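Local atomic coordinates of conjugal transfer protein (Escherichia coli, PDB entry 5I97), a protein that probably serves as an inner-membrane scaffold component of the pKM101 type IV secretion system, here represented by its VirB8-like periplasmic domain. Residues S43-S48 with S85-V90; Q124-I129 with Y156-E161. All coordinates share one frame; numbering follows the deposited sequence.

Interaction 1: S43-S48 with S85-V90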
loop_
_atom_site.group_PDB
_atom_site.type_symbol
_atom_site.label_atom_id
_atom_site.label_comp_id
_atom_site.label_asym_id
_atom_site.label_seq_id
_atom_site.Cartn_x
_atom_site.Cartn_y
_atom_site.Cartn_z
ATOM N N SER A 43 -14.249 1.209 -0.758
ATOM C CA SER A 43 -13.092 0.357 -0.561
ATOM C C SER A 43 -13.534 -1.036 -0.174
ATOM O O SER A 43 -14.642 -1.238 0.322
ATOM C CB SER A 43 -12.172 0.896 0.529
ATOM O OG SER A 43 -11.743 2.211 0.266
ATOM N N TYR A 44 -12.659 -2.000 -0.411
ATOM C CA TYR A 44 -12.822 -3.313 0.177
ATOM C C TYR A 44 -11.494 -3.817 0.713
ATOM O O TYR A 44 -10.533 -4.030 -0.032
ATOM C CB TYR A 44 -13.395 -4.325 -0.808
ATOM C CG TYR A 44 -13.598 -5.653 -0.127
ATOM C CD1 TYR A 44 -14.705 -5.879 0.678
ATOM C CD2 TYR A 44 -12.649 -6.664 -0.236
ATOM C CE1 TYR A 44 -14.875 -7.077 1.317
ATOM C CE2 TYR A 44 -12.816 -7.861 0.400
ATOM C CZ TYR A 44 -13.926 -8.069 1.179
ATOM O OH TYR A 44 -14.095 -9.282 1.818
ATOM N N ASP A 45 -11.455 -4.007 2.022
ATOM C CA ASP A 45 -10.317 -4.618 2.667
ATOM C C ASP A 45 -10.831 -5.480 3.804
ATOM O O ASP A 45 -11.437 -4.967 4.753
ATOM C CB ASP A 45 -9.353 -3.540 3.155
ATOM C CG ASP A 45 -8.127 -4.107 3.811
ATOM O OD1 ASP A 45 -7.748 -5.241 3.479
ATOM O OD2 ASP A 45 -7.511 -3.400 4.630
ATOM N N PHE A 46 -10.576 -6.786 3.718
ATOM C CA PHE A 46 -11.123 -7.737 4.679
ATOM C C PHE A 46 -10.694 -7.379 6.078
ATOM O O PHE A 46 -11.453 -7.543 7.028
ATOM C CB PHE A 46 -10.694 -9.174 4.364
ATOM C CG PHE A 46 -11.300 -10.207 5.291
ATOM C CD1 PHE A 46 -12.662 -10.485 5.252
ATOM C CD2 PHE A 46 -10.514 -10.884 6.206
ATOM C CE1 PHE A 46 -13.221 -11.425 6.093
ATOM C CE2 PHE A 46 -11.073 -11.829 7.056
ATOM C CZ PHE A 46 -12.430 -12.096 7.002
ATOM N N TYR A 47 -9.494 -6.844 6.206
ATOM C CA TYR A 47 -8.971 -6.559 7.529
ATOM C C TYR A 47 -9.607 -5.311 8.128
ATOM O O TYR A 47 -9.499 -5.087 9.327
ATOM C CB TYR A 47 -7.438 -6.434 7.475
ATOM C CG TYR A 47 -6.763 -7.748 7.099
ATOM C CD1 TYR A 47 -6.747 -8.192 5.793
ATOM C CD2 TYR A 47 -6.172 -8.554 8.065
ATOM C CE1 TYR A 47 -6.152 -9.398 5.451
ATOM C CE2 TYR A 47 -5.571 -9.765 7.738
ATOM C CZ TYR A 47 -5.565 -10.186 6.426
ATOM O OH TYR A 47 -4.974 -11.397 6.089
ATOM N N SER A 48 -10.336 -4.532 7.335
ATOM C CA SER A 48 -10.998 -3.355 7.907
ATOM C C SER A 48 -12.480 -3.285 7.570
ATOM O O SER A 48 -13.139 -2.287 7.881
ATOM C CB SER A 48 -10.328 -2.068 7.429
ATOM O OG SER A 48 -10.556 -1.854 6.046
ATOM N N SER A 85 -9.566 -12.599 -0.382
ATOM C CA SER A 85 -9.055 -12.985 -1.690
ATOM C C SER A 85 -8.665 -11.798 -2.554
ATOM O O SER A 85 -7.839 -11.927 -3.451
ATOM C CB SER A 85 -10.061 -13.837 -2.451
ATOM O OG SER A 85 -11.202 -13.094 -2.806
ATOM N N GLU A 86 -9.313 -10.659 -2.340
ATOM C CA GLU A 86 -9.098 -9.502 -3.199
ATOM C C GLU A 86 -9.250 -8.244 -2.379
ATOM O O GLU A 86 -9.724 -8.287 -1.251
ATOM C CB GLU A 86 -10.082 -9.484 -4.375
ATOM C CG GLU A 86 -11.503 -9.124 -3.983
ATOM C CD GLU A 86 -12.448 -9.088 -5.152
ATOM O OE1 GLU A 86 -12.744 -10.152 -5.724
ATOM O OE2 GLU A 86 -12.904 -7.998 -5.519
ATOM N N THR A 87 -8.819 -7.123 -2.943
ATOM C CA THR A 87 -8.931 -5.847 -2.261
ATOM C C THR A 87 -9.193 -4.701 -3.247
ATOM O O THR A 87 -8.795 -4.770 -4.408
ATOM C CB THR A 87 -7.668 -5.586 -1.451
ATOM O OG1 THR A 87 -7.834 -4.397 -0.679
ATOM C CG2 THR A 87 -6.459 -5.438 -2.370
ATOM N N THR A 88 -9.866 -3.652 -2.786
ATOM C CA THR A 88 -10.097 -2.470 -3.614
ATOM C C THR A 88 -9.813 -1.177 -2.859
ATOM O O THR A 88 -10.391 -0.936 -1.807
ATOM C CB THR A 88 -11.528 -2.418 -4.159
ATOM O OG1 THR A 88 -11.696 -3.444 -5.144
ATOM C CG2 THR A 88 -11.775 -1.080 -4.837
ATOM N N ARG A 89 -8.874 -0.386 -3.377
ATOM C CA ARG A 89 -8.527 0.887 -2.759
ATOM C C ARG A 89 -9.140 2.067 -3.522
ATOM O O ARG A 89 -9.386 1.988 -4.734
ATOM C CB ARG A 89 -7.004 1.046 -2.633
ATOM C CG ARG A 89 -6.265 1.444 -3.909
ATOM C CD ARG A 89 -4.763 1.519 -3.626
ATOM N NE ARG A 89 -3.964 1.754 -4.824
ATOM C CZ ARG A 89 -3.481 0.800 -5.609
ATOM N NH1 ARG A 89 -3.703 -0.478 -5.322
ATOM N NH2 ARG A 89 -2.767 1.128 -6.681
ATOM N N VAL A 90 -9.376 3.154 -2.795
ATOM C CA VAL A 90 -9.981 4.363 -3.344
ATOM C C VAL A 90 -9.021 5.541 -3.418
ATOM O O VAL A 90 -8.250 5.780 -2.504
ATOM C CB VAL A 90 -11.207 4.816 -2.489
ATOM C CG1 VAL A 90 -11.693 6.214 -2.902
ATOM C CG2 VAL A 90 -12.330 3.794 -2.545
HETATM O O HOH W 1 -9.213 2.750 0.136
#
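Tyr44 and Thr88 form a single antiparallel bridge, a hydrogen-bonded pair, that ties the loop between helices 27-42 and 49-58 to strand 86-98 in the NTF2-like fold of the VirB8 family. That strand is one of the two outermost of the sheet in this chain. Its Thr87 and Arg89 make backbone bonds to Arg113 and Val111 of strand 103-114, while Thr88 offers its N-H and C=O to the loop. Tyr44 N donates to Thr88 O at 2.9 Å, and Thr88 N returns the bond to Tyr44 O at 2.9 Å.

Tyr44 O is gripped a second time, by the hydroxyl of Thr87, whose OG1 donates to it at 2.8 Å from within the carbonyl plane. The Thr87 hydroxyl swings to this carbonyl because OG1 lies opposite its own backbone N about the first side-chain bond (chi1 -174°), which places CG2 between N and the carbonyl carbon. A valine in its place would probably leave Tyr44 O with a single donor across the contact and put a methyl against a carbonyl oxygen.

The Tyr44 ring presents an edge to the strand: Glu86 O lies in the ring plane, 3.5 Å from CD2. Beyond it, the ring packs on helix 78-82, and its OH is hydrogen-bonded to Gly83 O. The carboxylate of Glu86 turns instead to Arg112, with which it forms a salt bridge.

At the other end of the contact Ser43, just past helix 27-42, keeps its OG hydrogen-bonded to Ile39 O and packs it 3.3 Å from Val90 CG2. A water closes this end, donating to Ser43 OG at 2.6 Å and accepting from Val90 N at 3.0 Å.

Interaction 2: Q124-I129 with Y156-E161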
loop_
_atom_site.group_PDB
_atom_site.type_symbol
_atom_site.label_atom_id
_atom_site.label_comp_id
_atom_site.label_asym_id
_atom_site.label_seq_id
_atom_site.Cartn_x
_atom_site.Cartn_y
_atom_site.Cartn_z
ATOM N N GLN A 124 -10.565 2.239 -12.381
ATOM C CA GLN A 124 -11.911 2.590 -12.828
ATOM C C GLN A 124 -12.300 3.936 -12.216
ATOM O O GLN A 124 -12.050 4.168 -11.039
ATOM C CB GLN A 124 -12.916 1.508 -12.431
ATOM C CG GLN A 124 -12.767 0.208 -13.195
ATOM C CD GLN A 124 -13.571 -0.895 -12.561
ATOM O OE1 GLN A 124 -13.391 -1.215 -11.381
ATOM N NE2 GLN A 124 -14.504 -1.445 -13.316
ATOM N N ARG A 125 -12.884 4.828 -13.008
ATOM C CA ARG A 125 -13.200 6.167 -12.508
ATOM C C ARG A 125 -14.700 6.328 -12.326
ATOM O O ARG A 125 -15.485 5.874 -13.161
ATOM C CB ARG A 125 -12.656 7.249 -13.441
ATOM C CG ARG A 125 -11.126 7.241 -13.508
ATOM C CD ARG A 125 -10.499 8.372 -14.352
ATOM N NE ARG A 125 -10.309 9.584 -13.547
ATOM C CZ ARG A 125 -9.241 10.377 -13.614
ATOM N NH1 ARG A 125 -8.262 10.112 -14.468
ATOM N NH2 ARG A 125 -9.152 11.444 -12.830
ATOM N N TRP A 126 -15.100 6.952 -11.223
ATOM C CA TRP A 126 -16.521 7.061 -10.902
ATOM C C TRP A 126 -16.952 8.458 -10.470
ATOM O O TRP A 126 -16.137 9.273 -10.048
ATOM C CB TRP A 126 -16.881 6.085 -9.787
ATOM C CG TRP A 126 -16.326 4.717 -9.944
ATOM C CD1 TRP A 126 -15.113 4.274 -9.513
ATOM C CD2 TRP A 126 -16.967 3.591 -10.548
ATOM N NE1 TRP A 126 -14.955 2.958 -9.822
ATOM C CE2 TRP A 126 -16.089 2.509 -10.456
ATOM C CE3 TRP A 126 -18.216 3.401 -11.154
ATOM C CZ2 TRP A 126 -16.394 1.247 -10.958
ATOM C CZ3 TRP A 126 -18.524 2.147 -11.649
ATOM C CH2 TRP A 126 -17.617 1.087 -11.550
ATOM N N ILE A 127 -18.254 8.708 -10.533
ATOM C CA ILE A 127 -18.828 9.930 -9.985
ATOM C C ILE A 127 -19.849 9.572 -8.912
ATOM O O ILE A 127 -20.783 8.810 -9.164
ATOM C CB ILE A 127 -19.510 10.782 -11.062
ATOM C CG1 ILE A 127 -18.576 10.991 -12.253
ATOM C CG2 ILE A 127 -19.948 12.112 -10.485
ATOM C CD1 ILE A 127 -19.221 11.698 -13.422
ATOM N N ALA A 128 -19.678 10.129 -7.721
ATOM C CA ALA A 128 -20.632 9.932 -6.640
ATOM C C ALA A 128 -21.424 11.211 -6.374
ATOM O O ALA A 128 -20.852 12.240 -6.010
ATOM C CB ALA A 128 -19.918 9.486 -5.383
ATOM N N ILE A 129 -22.733 11.149 -6.604
ATOM C CA ILE A 129 -23.632 12.252 -6.266
ATOM C C ILE A 129 -24.260 12.009 -4.898
ATOM O O ILE A 129 -25.008 11.060 -4.712
ATOM C CB ILE A 129 -24.750 12.427 -7.307
ATOM C CG1 ILE A 129 -24.171 12.521 -8.722
ATOM C CG2 ILE A 129 -25.616 13.631 -6.961
ATOM C CD1 ILE A 129 -23.256 13.692 -8.931
ATOM N N TYR A 156 -27.389 8.628 -2.236
ATOM C CA TYR A 156 -26.104 8.170 -2.715
ATOM C C TYR A 156 -26.251 7.372 -3.991
ATOM O O TYR A 156 -26.906 6.336 -4.029
ATOM C CB TYR A 156 -25.417 7.328 -1.642
ATOM C CG TYR A 156 -23.980 6.975 -1.953
ATOM C CD1 TYR A 156 -22.961 7.878 -1.707
ATOM C CD2 TYR A 156 -23.647 5.737 -2.472
ATOM C CE1 TYR A 156 -21.654 7.564 -1.976
ATOM C CE2 TYR A 156 -22.342 5.411 -2.741
ATOM C CZ TYR A 156 -21.351 6.330 -2.493
ATOM O OH TYR A 156 -20.047 6.026 -2.755
ATOM N N ARG A 157 -25.658 7.874 -5.055
ATOM C CA ARG A 157 -25.646 7.137 -6.297
ATOM C C ARG A 157 -24.320 7.344 -7.001
ATOM O O ARG A 157 -23.790 8.457 -7.059
ATOM C CB ARG A 157 -26.856 7.528 -7.146
ATOM C CG ARG A 157 -26.796 8.864 -7.809
ATOM C CD ARG A 157 -27.986 9.048 -8.739
ATOM N NE ARG A 157 -28.089 10.425 -9.228
ATOM C CZ ARG A 157 -27.591 10.863 -10.380
ATOM N NH1 ARG A 157 -26.948 10.031 -11.193
ATOM N NH2 ARG A 157 -27.746 12.139 -10.720
ATOM N N VAL A 158 -23.781 6.243 -7.507
ATOM C CA VAL A 158 -22.503 6.240 -8.182
ATOM C C VAL A 158 -22.705 5.833 -9.626
ATOM O O VAL A 158 -23.504 4.959 -9.926
ATOM C CB VAL A 158 -21.508 5.291 -7.485
ATOM C CG1 VAL A 158 -20.185 5.233 -8.238
ATOM C CG2 VAL A 158 -21.281 5.741 -6.045
ATOM N N ASN A 159 -21.981 6.492 -10.516
ATOM C CA ASN A 159 -22.005 6.186 -11.931
ATOM C C ASN A 159 -20.600 6.245 -12.457
ATOM O O ASN A 159 -19.764 6.953 -11.897
ATOM C CB ASN A 159 -22.891 7.164 -12.708
ATOM C CG ASN A 159 -24.311 7.206 -12.205
ATOM O OD1 ASN A 159 -24.793 8.241 -11.754
ATOM N ND2 ASN A 159 -25.002 6.086 -12.313
ATOM N N PRO A 160 -20.324 5.491 -13.528
ATOM C CA PRO A 160 -18.979 5.530 -14.106
ATOM C C PRO A 160 -18.721 6.888 -14.743
ATOM O O PRO A 160 -19.678 7.590 -15.026
ATOM C CB PRO A 160 -19.019 4.429 -15.171
ATOM C CG PRO A 160 -20.170 3.551 -14.777
ATOM C CD PRO A 160 -21.172 4.466 -14.163
ATOM N N GLU A 161 -17.464 7.198 -15.037
ATOM C CA GLU A 161 -17.087 8.459 -15.671
ATOM C C GLU A 161 -16.925 8.269 -17.172
ATOM O O GLU A 161 -16.417 7.237 -17.610
ATOM C CB GLU A 161 -15.773 8.987 -15.090
ATOM C CG GLU A 161 -15.350 10.349 -15.643
ATOM C CD GLU A 161 -15.782 11.508 -14.794
ATOM O OE1 GLU A 161 -15.885 11.335 -13.568
ATOM O OE2 GLU A 161 -16.035 12.594 -15.345
#
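Trp126 lies across from Pro160, a non-hydrogen-bonded pair in the antiparallel ladder that joins strand 124-134 to 151-160, the closing strand of the sheet. Starting at the root of the tryptophan, its CB meets both Val158 CG1 and Asn159 O, at 3.7 Å. CG stands opposite the carbonyl carbon (chi1 -45°), and from there the indole slants past the proline: CE3 comes 3.7 Å from Pro160 CA, and CZ3 reaches Pro160 CG at 3.8 Å. On the five-membered side NE1 leaves the pair altogether, bonding to Thr110 OG1 of strand 103-114, and the ring also stacks with Phe108 of that strand. The tryptophan therefore touches both neighbouring strands.

The ladder itself runs through two hydrogen-bonded pairs. Ile127 N donates to Asn159 O at 2.7 Å, almost straight at 172°, and Asn159 N gives the bond back to Ile127 O. Ile129 and Arg157 repeat the exchange, though Arg157 N to Ile129 O is longer, at 3.3 Å. Past Pro160, Glu161 N still bonds to Arg125 O.

The Glu161 side chain crosses Ile127 at about a right angle, with OE1 3.0 Å from Ile127 CG1. Ile129 and Arg157 run side by side on the same face as Ile127. Ile129 CG1 sits over the centre of one guanidinium face, 4.1 Å above its plane. Ala128 lies on the other face, its CB packing against Val158 CG2 at 4.0 Å and near the Tyr156 ring; the hydroxyl of that ring is hydrogen-bonded to Glu42 in helix 27-42.

Backbone bonds thus set the register, and side chains add packing, some of it by charged groups against isoleucines. The proline, with no N-H to give, falls where this ladder asks none of its backbone N.

How the interactions relate
Both contacts are surface contacts of one antiparallel sheet, at its two outermost strands: interaction 1 at strand 86-98, interaction 2 at strand 151-160. Their centres are 18 Å apart and they do not touch, yet helix 27-42 reaches both, through Ile39 and Glu42 against Val90 and through Glu42 and Tyr37 near Tyr156. Interaction 2 is continuous strand pairing, burying 590 Å² between its segments. Interaction 1 buries 304 Å² and is a lone bridge between loop and strand, and a threonine hydroxyl and a water supplement its backbone bonds. Within 43-48, Tyr47 meets His101 of the second subunit, whereas no other chain of the assembly touches 124-129 or 156-161.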